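Side-chain contacts in epoxyqueuosine reductase (Streptococcus thermophilus, PDB 5D6S), which binds cobalamin and two iron-sulfur clusters in a single chain, as a member of the QueG family: residues A[113-118]-A[332-337]; A[245-250]-A[350-355]; A[251-256]-A[387-392]; A[294-299]-A[306-311]; A[344-349]-A[373-378]. All coordinates share one frame; numbering follows the deposited sequence.

Contact 1 (A[113-118]-A[332-337])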
# COMPACT_ATOMS: atom_id res chain seq x y z
N GLU A 113 11.71 19.59 16.84
CA GLU A 113 10.86 20.76 16.45
C GLU A 113 9.69 20.40 15.51
O GLU A 113 8.58 20.91 15.66
CB GLU A 113 11.65 21.83 15.68
CG GLU A 113 13.09 22.10 16.06
CD GLU A 113 13.79 22.89 14.95
OE1 GLU A 113 14.91 22.50 14.56
OE2 GLU A 113 13.19 23.86 14.45
N PHE A 114 10.00 19.50 14.57
CA PHE A 114 9.15 19.17 13.45
C PHE A 114 8.20 18.02 13.69
O PHE A 114 8.64 16.91 14.03
CB PHE A 114 10.03 18.79 12.28
CG PHE A 114 10.93 19.89 11.84
CD1 PHE A 114 10.40 21.15 11.51
CD2 PHE A 114 12.30 19.68 11.75
CE1 PHE A 114 11.23 22.17 11.10
CE2 PHE A 114 13.14 20.71 11.34
CZ PHE A 114 12.60 21.95 11.02
N LYS A 115 6.91 18.27 13.50
CA LYS A 115 5.92 17.20 13.69
C LYS A 115 6.09 16.16 12.57
O LYS A 115 6.55 16.46 11.47
CB LYS A 115 4.49 17.74 13.79
CG LYS A 115 4.39 19.12 14.42
CD LYS A 115 3.05 19.39 15.10
CE LYS A 115 2.86 20.89 15.27
NZ LYS A 115 2.17 21.24 16.54
N ARG A 116 5.67 14.94 12.86
CA ARG A 116 5.92 13.79 12.00
C ARG A 116 4.60 13.18 11.48
O ARG A 116 3.58 13.22 12.16
CB ARG A 116 6.68 12.71 12.78
CG ARG A 116 8.08 13.10 13.21
CD ARG A 116 8.76 12.01 14.04
NE ARG A 116 10.02 11.64 13.40
CZ ARG A 116 11.21 12.09 13.73
NH1 ARG A 116 12.28 11.72 13.04
NH2 ARG A 116 11.36 12.91 14.77
N GLY A 117 4.65 12.64 10.27
CA GLY A 117 3.56 11.85 9.75
C GLY A 117 3.91 10.38 9.86
O GLY A 117 5.05 10.03 10.18
N LYS A 118 2.92 9.53 9.64
CA LYS A 118 3.13 8.08 9.60
C LYS A 118 3.04 7.60 8.17
O LYS A 118 2.42 8.21 7.32
CB LYS A 118 2.09 7.33 10.43
CG LYS A 118 1.92 7.74 11.89
CD LYS A 118 0.60 7.18 12.45
CE LYS A 118 0.20 7.81 13.78
NZ LYS A 118 1.20 7.54 14.85
N LEU A 332 -2.96 18.32 11.31
CA LEU A 332 -2.38 18.71 12.59
C LEU A 332 -2.56 20.19 12.97
O LEU A 332 -2.09 20.58 14.04
CB LEU A 332 -0.89 18.40 12.60
CG LEU A 332 -0.56 16.92 12.45
CD1 LEU A 332 0.90 16.74 12.10
CD2 LEU A 332 -0.92 16.16 13.72
N HIS A 333 -3.23 21.00 12.14
CA HIS A 333 -3.37 22.45 12.40
C HIS A 333 -2.04 23.17 12.71
O HIS A 333 -2.00 24.09 13.54
CB HIS A 333 -4.34 22.67 13.54
CG HIS A 333 -5.61 21.90 13.38
ND1 HIS A 333 -6.60 22.30 12.51
CD2 HIS A 333 -6.03 20.75 13.95
CE1 HIS A 333 -7.59 21.42 12.54
NE2 HIS A 333 -7.27 20.47 13.41
N ASP A 334 -0.96 22.73 12.05
CA ASP A 334 0.40 23.15 12.42
C ASP A 334 0.68 24.56 11.98
O ASP A 334 1.00 24.79 10.81
CB ASP A 334 1.44 22.21 11.81
CG ASP A 334 2.85 22.47 12.33
OD1 ASP A 334 3.01 23.34 13.23
OD2 ASP A 334 3.79 21.77 11.87
N ARG A 335 0.62 25.50 12.92
CA ARG A 335 0.92 26.91 12.62
C ARG A 335 2.34 27.09 12.08
O ARG A 335 2.61 28.05 11.37
CB ARG A 335 0.72 27.80 13.84
CG ARG A 335 -0.73 27.95 14.27
CD ARG A 335 -0.89 29.06 15.30
NE ARG A 335 -0.63 30.39 14.73
CZ ARG A 335 -1.48 31.07 13.97
NH1 ARG A 335 -2.69 30.56 13.66
NH2 ARG A 335 -1.14 32.27 13.51
N ASN A 336 3.24 26.16 12.36
CA ASN A 336 4.62 26.28 11.86
C ASN A 336 4.79 26.02 10.38
O ASN A 336 5.85 26.31 9.79
CB ASN A 336 5.58 25.38 12.64
CG ASN A 336 5.69 25.78 14.09
OD1 ASN A 336 5.39 26.91 14.48
ND2 ASN A 336 6.08 24.84 14.92
N ALA A 337 3.76 25.48 9.74
CA ALA A 337 3.84 25.23 8.31
C ALA A 337 3.47 26.48 7.48
O ALA A 337 3.71 26.52 6.27
CB ALA A 337 2.96 24.07 7.97
O HOH W 1 6.38 20.43 11.76

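Contact 2 (A[245-250]-A[350-355])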
# COMPACT_ATOMS: atom_id res chain seq x y z
N LYS A 245 -2.87 9.97 -8.33
CA LYS A 245 -2.36 11.25 -8.78
C LYS A 245 -3.46 12.27 -8.84
O LYS A 245 -4.61 11.95 -8.67
CB LYS A 245 -1.69 11.12 -10.13
CG LYS A 245 -0.39 10.37 -10.04
CD LYS A 245 0.29 10.40 -11.38
CE LYS A 245 1.71 9.90 -11.27
NZ LYS A 245 2.17 9.63 -12.66
N GLY A 246 -3.09 13.52 -9.01
CA GLY A 246 -4.06 14.59 -9.02
C GLY A 246 -4.37 15.15 -7.65
O GLY A 246 -3.57 15.11 -6.71
N MET A 247 -5.59 15.63 -7.55
CA MET A 247 -6.06 16.34 -6.42
C MET A 247 -6.93 15.38 -5.61
O MET A 247 -7.95 14.92 -6.11
CB MET A 247 -6.83 17.52 -6.98
CG MET A 247 -6.96 18.67 -6.06
SD MET A 247 -5.46 19.64 -5.83
CE MET A 247 -6.03 20.42 -4.32
N MET A 248 -6.54 15.08 -4.37
CA MET A 248 -7.35 14.25 -3.46
C MET A 248 -8.67 14.92 -3.12
O MET A 248 -8.66 16.02 -2.60
CB MET A 248 -6.60 14.00 -2.13
CG MET A 248 -7.29 13.03 -1.16
SD MET A 248 -6.37 12.59 0.33
CE MET A 248 -4.83 11.92 -0.31
N ASP A 249 -9.79 14.23 -3.35
CA ASP A 249 -11.11 14.80 -3.02
C ASP A 249 -11.19 15.19 -1.55
O ASP A 249 -10.58 14.53 -0.69
CB ASP A 249 -12.25 13.82 -3.32
CG ASP A 249 -13.63 14.40 -3.02
OD1 ASP A 249 -14.12 15.18 -3.86
OD2 ASP A 249 -14.22 14.08 -1.94
N MET A 250 -11.97 16.24 -1.28
CA MET A 250 -12.17 16.77 0.07
C MET A 250 -12.44 15.73 1.13
O MET A 250 -11.95 15.83 2.26
CB MET A 250 -13.34 17.77 0.06
CG MET A 250 -13.36 18.69 1.28
SD MET A 250 -11.96 19.81 1.32
CE MET A 250 -12.26 20.91 -0.04
N ASN A 350 4.56 23.65 -8.61
CA ASN A 350 3.70 22.46 -8.62
C ASN A 350 2.24 22.83 -8.26
O ASN A 350 1.91 23.08 -7.09
CB ASN A 350 4.25 21.42 -7.63
CG ASN A 350 3.46 20.13 -7.65
OD1 ASN A 350 2.23 20.12 -7.77
ND2 ASN A 350 4.16 19.03 -7.54
N PRO A 351 1.36 22.87 -9.26
CA PRO A 351 -0.01 23.32 -9.00
C PRO A 351 -0.82 22.45 -8.05
O PRO A 351 -1.60 22.98 -7.26
CB PRO A 351 -0.65 23.31 -10.39
CG PRO A 351 0.49 23.43 -11.33
CD PRO A 351 1.64 22.73 -10.69
N ILE A 352 -0.66 21.13 -8.11
CA ILE A 352 -1.38 20.28 -7.15
C ILE A 352 -1.03 20.67 -5.72
O ILE A 352 -1.92 20.87 -4.88
CB ILE A 352 -1.11 18.78 -7.33
CG1 ILE A 352 -2.10 18.16 -8.30
CG2 ILE A 352 -1.33 18.00 -6.04
CD1 ILE A 352 -2.14 18.85 -9.62
N HIS A 353 0.27 20.87 -5.47
CA HIS A 353 0.73 21.33 -4.17
C HIS A 353 0.19 22.71 -3.80
O HIS A 353 -0.25 22.92 -2.66
CB HIS A 353 2.24 21.34 -4.08
CG HIS A 353 2.85 19.99 -4.18
ND1 HIS A 353 4.19 19.80 -4.46
CD2 HIS A 353 2.30 18.76 -4.07
CE1 HIS A 353 4.45 18.50 -4.46
NE2 HIS A 353 3.32 17.85 -4.24
N THR A 354 0.22 23.63 -4.74
CA THR A 354 -0.33 24.95 -4.51
C THR A 354 -1.77 24.87 -4.05
O THR A 354 -2.17 25.46 -3.04
CB THR A 354 -0.25 25.80 -5.78
OG1 THR A 354 1.12 26.01 -6.15
CG2 THR A 354 -0.93 27.17 -5.57
N ALA A 355 -2.59 24.17 -4.82
CA ALA A 355 -4.03 24.08 -4.52
C ALA A 355 -4.25 23.40 -3.17
O ALA A 355 -5.12 23.75 -2.40
CB ALA A 355 -4.74 23.34 -5.61

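Contact 3 (A[251-256]-A[387-392])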
# COMPACT_ATOMS: atom_id res chain seq x y z
N GLU A 251 -13.24 14.73 0.81
CA GLU A 251 -13.63 13.77 1.82
C GLU A 251 -12.44 13.07 2.47
O GLU A 251 -12.43 12.83 3.68
CB GLU A 251 -14.55 12.71 1.22
CG GLU A 251 -15.06 11.68 2.23
CD GLU A 251 -15.89 10.58 1.60
OE1 GLU A 251 -16.41 10.77 0.47
OE2 GLU A 251 -16.01 9.51 2.24
N PHE A 252 -11.46 12.70 1.65
CA PHE A 252 -10.39 11.82 2.13
C PHE A 252 -9.26 12.55 2.83
O PHE A 252 -8.49 11.93 3.53
CB PHE A 252 -9.82 10.98 1.00
CG PHE A 252 -10.86 10.31 0.19
CD1 PHE A 252 -11.69 9.38 0.77
CD2 PHE A 252 -11.03 10.61 -1.14
CE1 PHE A 252 -12.67 8.74 0.03
CE2 PHE A 252 -12.01 9.99 -1.89
CZ PHE A 252 -12.83 9.05 -1.30
N ARG A 253 -9.17 13.87 2.63
CA ARG A 253 -8.10 14.67 3.20
C ARG A 253 -8.08 14.56 4.72
O ARG A 253 -7.06 14.16 5.33
CB ARG A 253 -8.25 16.12 2.78
CG ARG A 253 -8.16 16.33 1.27
CD ARG A 253 -8.31 17.79 0.86
NE ARG A 253 -8.53 17.94 -0.57
CZ ARG A 253 -8.78 19.10 -1.16
NH1 ARG A 253 -8.83 20.23 -0.49
NH2 ARG A 253 -8.98 19.14 -2.45
N LYS A 254 -9.21 14.89 5.34
CA LYS A 254 -9.34 14.83 6.79
C LYS A 254 -9.04 13.40 7.30
O LYS A 254 -8.40 13.20 8.33
CB LYS A 254 -10.74 15.26 7.18
CG LYS A 254 -10.87 15.77 8.59
CD LYS A 254 -12.32 16.11 8.88
CE LYS A 254 -12.58 16.28 10.38
NZ LYS A 254 -14.02 16.54 10.66
N LYS A 255 -9.43 12.41 6.52
CA LYS A 255 -9.38 11.03 6.96
C LYS A 255 -8.04 10.34 6.91
O LYS A 255 -7.86 9.32 7.59
CB LYS A 255 -10.40 10.20 6.18
CG LYS A 255 -11.81 10.76 6.29
CD LYS A 255 -12.83 9.80 5.71
CE LYS A 255 -14.23 10.31 5.94
NZ LYS A 255 -15.23 9.45 5.26
N ILE A 256 -7.10 10.81 6.11
CA ILE A 256 -5.77 10.18 6.11
C ILE A 256 -5.02 10.60 7.35
O ILE A 256 -3.93 10.07 7.63
CB ILE A 256 -4.92 10.46 4.87
CG1 ILE A 256 -4.54 11.93 4.75
CG2 ILE A 256 -5.65 10.06 3.60
CD1 ILE A 256 -3.45 12.20 3.73
N GLN A 387 -7.97 27.58 -8.15
CA GLN A 387 -9.13 28.47 -8.18
C GLN A 387 -10.26 27.90 -7.34
O GLN A 387 -10.79 28.56 -6.45
CB GLN A 387 -9.64 28.65 -9.61
CG GLN A 387 -10.77 29.64 -9.78
CD GLN A 387 -10.29 31.08 -9.74
OE1 GLN A 387 -9.17 31.39 -10.18
NE2 GLN A 387 -11.12 31.97 -9.21
N ALA A 388 -10.55 26.63 -7.56
CA ALA A 388 -11.60 25.96 -6.82
C ALA A 388 -11.36 25.97 -5.31
O ALA A 388 -12.26 26.29 -4.53
CB ALA A 388 -11.75 24.54 -7.32
N GLU A 389 -10.15 25.61 -4.89
CA GLU A 389 -9.82 25.56 -3.46
C GLU A 389 -9.85 26.95 -2.86
O GLU A 389 -10.29 27.14 -1.74
CB GLU A 389 -8.44 24.91 -3.21
CG GLU A 389 -8.31 23.46 -3.64
CD GLU A 389 -9.29 22.53 -2.94
OE1 GLU A 389 -9.78 21.58 -3.60
OE2 GLU A 389 -9.61 22.75 -1.75
N TRP A 390 -9.37 27.92 -3.64
CA TRP A 390 -9.36 29.31 -3.22
C TRP A 390 -10.77 29.83 -2.97
O TRP A 390 -11.01 30.48 -1.95
CB TRP A 390 -8.68 30.15 -4.29
CG TRP A 390 -8.67 31.62 -4.06
CD1 TRP A 390 -7.95 32.29 -3.12
CD2 TRP A 390 -9.37 32.61 -4.80
NE1 TRP A 390 -8.16 33.64 -3.23
CE2 TRP A 390 -9.03 33.86 -4.26
CE3 TRP A 390 -10.26 32.55 -5.87
CZ2 TRP A 390 -9.54 35.04 -4.74
CZ3 TRP A 390 -10.77 33.74 -6.37
CH2 TRP A 390 -10.41 34.96 -5.80
N GLU A 391 -11.68 29.59 -3.90
CA GLU A 391 -13.08 30.01 -3.72
C GLU A 391 -13.65 29.48 -2.41
O GLU A 391 -14.38 30.17 -1.73
CB GLU A 391 -13.94 29.53 -4.88
CG GLU A 391 -13.74 30.33 -6.13
CD GLU A 391 -14.42 29.72 -7.35
OE1 GLU A 391 -15.33 28.87 -7.16
OE2 GLU A 391 -14.04 30.09 -8.49
N LEU A 392 -13.33 28.24 -2.07
CA LEU A 392 -13.84 27.65 -0.85
C LEU A 392 -13.29 28.31 0.40
O LEU A 392 -14.02 28.48 1.37
CB LEU A 392 -13.53 26.14 -0.80
CG LEU A 392 -14.50 25.27 -1.61
CD1 LEU A 392 -13.89 23.91 -1.95
CD2 LEU A 392 -15.80 25.08 -0.86

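Contact 4 (A[294-299]-A[306-311])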
# COMPACT_ATOMS: atom_id res chain seq x y z
N LEU A 294 7.86 18.98 7.45
CA LEU A 294 8.36 20.17 6.80
C LEU A 294 9.71 19.91 6.13
O LEU A 294 9.97 20.43 5.02
CB LEU A 294 8.43 21.35 7.76
CG LEU A 294 7.06 21.91 8.16
CD1 LEU A 294 7.16 22.71 9.44
CD2 LEU A 294 6.47 22.74 7.02
N PRO A 295 10.57 19.09 6.77
CA PRO A 295 11.82 18.74 6.07
C PRO A 295 11.53 17.88 4.85
O PRO A 295 12.18 18.04 3.81
CB PRO A 295 12.63 17.96 7.11
CG PRO A 295 12.11 18.42 8.43
CD PRO A 295 10.64 18.77 8.20
N PHE A 296 10.53 17.01 4.96
CA PHE A 296 10.07 16.24 3.80
C PHE A 296 9.63 17.12 2.62
O PHE A 296 9.94 16.81 1.47
CB PHE A 296 8.92 15.35 4.19
CG PHE A 296 8.59 14.33 3.16
CD1 PHE A 296 9.42 13.25 2.96
CD2 PHE A 296 7.44 14.46 2.38
CE1 PHE A 296 9.12 12.30 2.00
CE2 PHE A 296 7.13 13.51 1.44
CZ PHE A 296 7.96 12.42 1.26
N LEU A 297 8.94 18.22 2.92
CA LEU A 297 8.55 19.17 1.89
C LEU A 297 9.71 19.92 1.29
O LEU A 297 9.51 20.64 0.34
CB LEU A 297 7.53 20.18 2.42
CG LEU A 297 6.18 19.61 2.86
CD1 LEU A 297 5.30 20.69 3.46
CD2 LEU A 297 5.48 18.98 1.69
N GLU A 298 10.91 19.80 1.84
CA GLU A 298 12.09 20.45 1.25
C GLU A 298 12.77 19.56 0.22
O GLU A 298 13.63 20.00 -0.52
CB GLU A 298 13.15 20.82 2.30
CG GLU A 298 12.72 21.80 3.36
CD GLU A 298 12.26 23.13 2.79
OE1 GLU A 298 12.93 23.68 1.89
OE2 GLU A 298 11.22 23.63 3.28
N LEU A 299 12.39 18.31 0.15
CA LEU A 299 13.10 17.39 -0.72
C LEU A 299 12.90 17.69 -2.20
O LEU A 299 11.81 18.06 -2.62
CB LEU A 299 12.67 15.95 -0.43
CG LEU A 299 13.10 15.47 0.96
CD1 LEU A 299 12.41 14.17 1.35
CD2 LEU A 299 14.61 15.27 0.98
N GLU A 306 17.78 9.77 -3.04
CA GLU A 306 18.84 9.34 -2.13
C GLU A 306 18.28 8.82 -0.82
O GLU A 306 18.83 7.91 -0.24
CB GLU A 306 19.85 10.48 -1.89
CG GLU A 306 20.77 10.75 -3.09
CD GLU A 306 21.38 12.16 -3.14
OE1 GLU A 306 21.35 12.88 -2.12
OE2 GLU A 306 21.91 12.54 -4.21
N THR A 307 17.21 9.42 -0.31
CA THR A 307 16.77 9.17 1.07
C THR A 307 15.59 8.20 1.21
O THR A 307 15.46 7.55 2.24
CB THR A 307 16.36 10.49 1.78
OG1 THR A 307 15.63 11.31 0.87
CG2 THR A 307 17.57 11.26 2.27
N PHE A 308 14.73 8.18 0.20
CA PHE A 308 13.47 7.47 0.24
C PHE A 308 13.31 6.52 -0.92
O PHE A 308 12.34 5.73 -0.97
CB PHE A 308 12.30 8.45 0.20
CG PHE A 308 11.92 9.02 1.55
CD1 PHE A 308 12.52 10.16 2.03
CD2 PHE A 308 10.98 8.38 2.34
CE1 PHE A 308 12.21 10.67 3.28
CE2 PHE A 308 10.64 8.89 3.57
CZ PHE A 308 11.26 10.04 4.05
N GLY A 309 14.27 6.54 -1.84
CA GLY A 309 14.14 5.83 -3.11
C GLY A 309 14.07 4.31 -3.02
O GLY A 309 13.69 3.65 -3.98
N MET A 310 14.45 3.78 -1.87
CA MET A 310 14.55 2.34 -1.65
C MET A 310 13.24 1.74 -1.16
O MET A 310 13.11 0.53 -1.15
CB MET A 310 15.59 2.07 -0.56
CG MET A 310 15.07 2.41 0.83
SD MET A 310 16.11 3.47 1.85
CE MET A 310 16.31 4.93 0.83
N ILE A 311 12.32 2.57 -0.67
CA ILE A 311 11.07 2.03 -0.10
C ILE A 311 10.00 1.83 -1.19
O ILE A 311 10.03 2.46 -2.25
CB ILE A 311 10.50 2.87 1.09
CG1 ILE A 311 9.91 4.21 0.61
CG2 ILE A 311 11.56 3.12 2.15
CD1 ILE A 311 9.06 4.90 1.66

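Contact 5 (A[344-349]-A[373-378])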
# COMPACT_ATOMS: atom_id res chain seq x y z
N ILE A 344 5.24 27.68 -1.13
CA ILE A 344 4.77 26.78 -2.16
C ILE A 344 3.79 27.51 -3.09
O ILE A 344 3.90 27.45 -4.31
CB ILE A 344 4.08 25.56 -1.52
CG1 ILE A 344 5.12 24.64 -0.94
CG2 ILE A 344 3.25 24.79 -2.54
CD1 ILE A 344 4.56 23.67 0.05
N ILE A 345 2.83 28.20 -2.49
CA ILE A 345 1.78 28.89 -3.23
C ILE A 345 2.34 30.02 -4.12
O ILE A 345 1.85 30.21 -5.22
CB ILE A 345 0.72 29.48 -2.29
CG1 ILE A 345 -0.06 28.37 -1.58
CG2 ILE A 345 -0.22 30.39 -3.06
CD1 ILE A 345 -0.89 28.88 -0.42
N ASP A 346 3.30 30.78 -3.63
CA ASP A 346 3.77 31.94 -4.38
C ASP A 346 4.70 31.49 -5.51
O ASP A 346 4.57 31.96 -6.64
CB ASP A 346 4.26 33.04 -3.42
CG ASP A 346 3.04 33.65 -2.57
OD1 ASP A 346 2.18 34.33 -3.21
OD2 ASP A 346 2.92 33.43 -1.31
N LYS A 347 5.51 30.49 -5.26
CA LYS A 347 6.40 29.92 -6.28
C LYS A 347 5.60 29.21 -7.38
O LYS A 347 5.78 29.43 -8.56
CB LYS A 347 7.34 28.94 -5.59
CG LYS A 347 8.52 28.47 -6.40
CD LYS A 347 9.47 27.67 -5.53
CE LYS A 347 10.56 26.96 -6.33
NZ LYS A 347 11.20 27.88 -7.32
N ASN A 348 4.69 28.35 -6.93
CA ASN A 348 3.71 27.70 -7.78
C ASN A 348 4.27 26.88 -8.90
O ASN A 348 3.75 26.86 -10.00
CB ASN A 348 2.73 28.68 -8.36
CG ASN A 348 1.54 28.00 -9.00
OD1 ASN A 348 0.95 27.08 -8.44
ND2 ASN A 348 1.19 28.44 -10.19
N ASN A 349 5.32 26.18 -8.58
CA ASN A 349 6.00 25.35 -9.54
C ASN A 349 5.29 24.01 -9.65
O ASN A 349 5.43 23.32 -10.64
CB ASN A 349 7.47 25.16 -9.12
CG ASN A 349 7.61 24.48 -7.76
OD1 ASN A 349 6.83 24.73 -6.83
ND2 ASN A 349 8.62 23.67 -7.63
N LEU A 373 -6.40 37.75 5.71
CA LEU A 373 -7.52 37.94 4.78
C LEU A 373 -7.07 38.69 3.52
O LEU A 373 -7.43 38.32 2.41
CB LEU A 373 -8.70 38.65 5.43
CG LEU A 373 -9.33 37.91 6.61
CD1 LEU A 373 -10.37 38.78 7.30
CD2 LEU A 373 -9.97 36.60 6.16
N ASP A 374 -6.23 39.70 3.69
CA ASP A 374 -5.69 40.42 2.53
C ASP A 374 -4.77 39.51 1.68
O ASP A 374 -4.80 39.57 0.45
CB ASP A 374 -4.96 41.71 2.96
CG ASP A 374 -5.90 42.76 3.60
OD1 ASP A 374 -7.10 42.47 3.82
OD2 ASP A 374 -5.42 43.89 3.90
N TYR A 375 -3.96 38.66 2.33
CA TYR A 375 -3.07 37.73 1.59
C TYR A 375 -3.92 36.88 0.69
O TYR A 375 -3.65 36.76 -0.51
CB TYR A 375 -2.27 36.82 2.54
CG TYR A 375 -1.58 35.67 1.84
CD1 TYR A 375 -0.50 35.90 1.00
CD2 TYR A 375 -2.01 34.35 1.99
CE1 TYR A 375 0.14 34.86 0.31
CE2 TYR A 375 -1.36 33.30 1.32
CZ TYR A 375 -0.29 33.57 0.48
OH TYR A 375 0.41 32.55 -0.20
N MET A 376 -4.94 36.26 1.29
CA MET A 376 -5.79 35.28 0.61
C MET A 376 -6.62 35.95 -0.46
O MET A 376 -6.65 35.49 -1.59
CB MET A 376 -6.70 34.57 1.64
CG MET A 376 -7.56 33.43 1.13
SD MET A 376 -6.65 32.05 0.43
CE MET A 376 -5.82 31.42 1.90
N ARG A 377 -7.26 37.06 -0.11
CA ARG A 377 -8.03 37.84 -1.07
C ARG A 377 -7.17 38.14 -2.30
O ARG A 377 -7.66 38.15 -3.43
CB ARG A 377 -8.54 39.16 -0.44
CG ARG A 377 -9.56 39.95 -1.27
CD ARG A 377 -10.02 41.25 -0.60
NE ARG A 377 -10.48 41.06 0.80
CZ ARG A 377 -9.83 41.47 1.89
NH1 ARG A 377 -8.68 42.12 1.80
NH2 ARG A 377 -10.35 41.23 3.10
N GLY A 378 -5.90 38.40 -2.06
CA GLY A 378 -4.96 38.87 -3.08
C GLY A 378 -4.26 37.83 -3.96
O GLY A 378 -3.53 38.20 -4.88

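Contact 1 (A[113-118]-A[332-337])
K115 lays its aliphatic chain against D334 and L332, and the contact is mostly van der Waals. Its CB meets L332 CD1 at 4.1 Å, while CE lies 3.2 Å from D334 OD1. L332 also packs on T258 and on L293 of helix 293-296.

Charge adds a looser attraction. K115 NZ stays 4.0 Å from D334 OD1, beyond salt-bridge range, its chain bent at the last torsion (chi4 -143°). The carboxylate is already engaged on its own side: D334 OD1 accepts from N336 N at 3.0 Å, an Asx turn in which the donor comes from above the carboxylate plane, 62° out of it. This turn follows directly on the Schellman motif at H333 that closes helix 318-331, and it leads the chain on toward helix 338-347.

Water makes the polar link across. One molecule accepts from K115 N at 2.8 Å and donates to D334 OD2 at 2.9 Å, so the two carboxylate oxygens divide their work, one within the turn and one across. The neighbouring R116 starts away from 332-337; its guanidinium pairs with D287 and its NE bonds M290 O.

Contact 2 (A[245-250]-A[350-355])
M247 sends CG opposite its backbone N (chi1 -157°) and then folds at chi2 (74°), which swings SD and CE over to A355. In I352 it is CG2 that lies anti to the backbone N, and both CG1 and CG2 end beside G246.

Together these side chains dock the loop between helices 238-243 and 250-255 onto the first turn of helix 351-364, whose N-cap is N350. The methionine does most of the touching. Its CE packs on A355 CB at 3.4 Å, and SD passes 3.9 Å from I352 O. Further along the same helix M247 also touches T356, and E389 of helix 384-396 borders it too.

The isoleucine side is a branch against a peptide: G246 O sits 3.7 Å from I352 CG2. That oxygen has a polar partner as well, R323 NE of helix 318-331, while the I352 side chain touches R323 too, so helix 318-331 closes this end of the contact.

At the start of helix 351-364, T354 OG1 bonds N348 and H353 NE2 bonds N319 O, tying the first turn to its surroundings. The capping bond runs from H353 N to N350 OD1 at 3.1 Å and is nearly straight (173°), with the donor standing well above the plane of the N350 amide.

Contact 3 (A[251-256]-A[387-392])
R253 and E389 approach from opposite directions and join in a two-pronged, end-on salt bridge that links helix 250-255 to helix 384-396, with R253 CA and E389 CA 12.9 Å apart.

The ionic part uses both terminal nitrogens: R253 NH1 donates to E389 OE2 at 2.9 Å and R253 NH2 to E389 OE1 at 2.8 Å, both bonds almost straight. Each oxygen lies close to the guanidinium plane, yet the carboxylate is rotated by 52°, so both donors approach from above its own plane. R253 spans the gap with a chain extended from CG to NE, whereas E389 bends at chi2 (-59°).

Further partners fix the guanidinium: NE bonds M248 O, and W359 of helix 351-364 makes a cation-pi contact. Such a gathering would be expected to keep the buried pair charged.

A second ion pair, within the helix, links K255 to E251, which also pairs with R236. K255 NZ, bonded as well to P222 O in an iron-sulfur pocket, reaches the anti lone pair of E251 OE2 at 3.1 Å.

Contact 4 (A[294-299]-A[306-311])
F296 comes first, pointing the edge of its ring at the face of F308. With CG opposite the backbone N (chi1 -168°), the ring swings out from helix 293-296 toward the end of helix 301-308. The pair is a T-shaped (edge-to-face) stack with centroids 5.1 Å apart and planes at 78°. F296 CE1, with CD1 beside it, does the touching: CE1 stands above the F308 ring, offset toward the rim, 3.7 Å from F308 CE1. F296 also packs on L321 of helix 318-331, and F308 on L288, so other parts of the fold flank both rings.

The chain then bends through a type I beta turn, F296 to L299, closed by L299 N on F296 O at 3.2 Å. Q322 NE2 of helix 318-331 holds both F296 O and L299 O, tying the turn to that helix.

L299, at the end of the turn, reaches back with its two methyl branches. CD1 approaches F308 CE1 obliquely at 4.0 Å, beside the F296 edge, and CD2 lies 4.1 Å from T307 OG1. The threonine hydroxyl has its polar partner elsewhere, S303 O in its own helix, and meets the leucine only by packing.

Between the two segments the contact is therefore apolar; its directional preference comes from the aromatic pair, in which slightly positive ring hydrogens of F296 face the pi cloud of F308.

Contact 5 (A[344-349]-A[373-378])
Y375 reaches across from helix 370-377 and donates its hydroxyl proton to D346: OH lies 2.9 Å from D346 OD2. The ring leaves its helix with CG opposite the backbone N (chi1 168°), and the phenol end thereby arrives beside helix 338-347. D346 OD2 sits in the ring plane at the edge, 3.5 Å from Y375 CE1. The carboxylate itself is turned 68° against the ring, and the hydroxyl meets OD2 from above the carboxylate plane, 39° out of it. The same OH rests on I345, whose CG2 is 3.6 Å away, so the phenol oxygen has an acid on one neighbour and a methyl on the other.

This joins two helices of the all-helical C-terminal part, separated in sequence by helix 351-364. That middle helix packs on I345 through A357, I358 and L361.

M376 follows, its side chain against W397, while its carbonyl oxygen accepts from W390 NE1 of helix 384-396. R377, one residue on, folds back along its own helix onto D374: R377 NH1 forms a salt bridge with D374 OD1 at 2.6 Å, the acceptor lying near the guanidinium plane. E370 adds a long, weak ion pair to R377 NH2.

Overall arrangement
The five contacts spread over the helical C-terminal half and its seams with the rest of the chain. Contacts 2 and 3, their centres 9 Å apart, join the loop before helix 250-255, and that helix, to helices 351-364 and 384-396. Contact 5, nested along the chain inside the loop of contact 3, touches both of them, as they touch each other. Contact 1 ties the loop after strand 93-100 to the loop between helices 318-331 and 338-347, with contact 4 nested inside it and packed on F114. The helical array is thus fastened to the cofactor-binding part at separate places, contacts 1 and 2 lying 19 Å apart between centres.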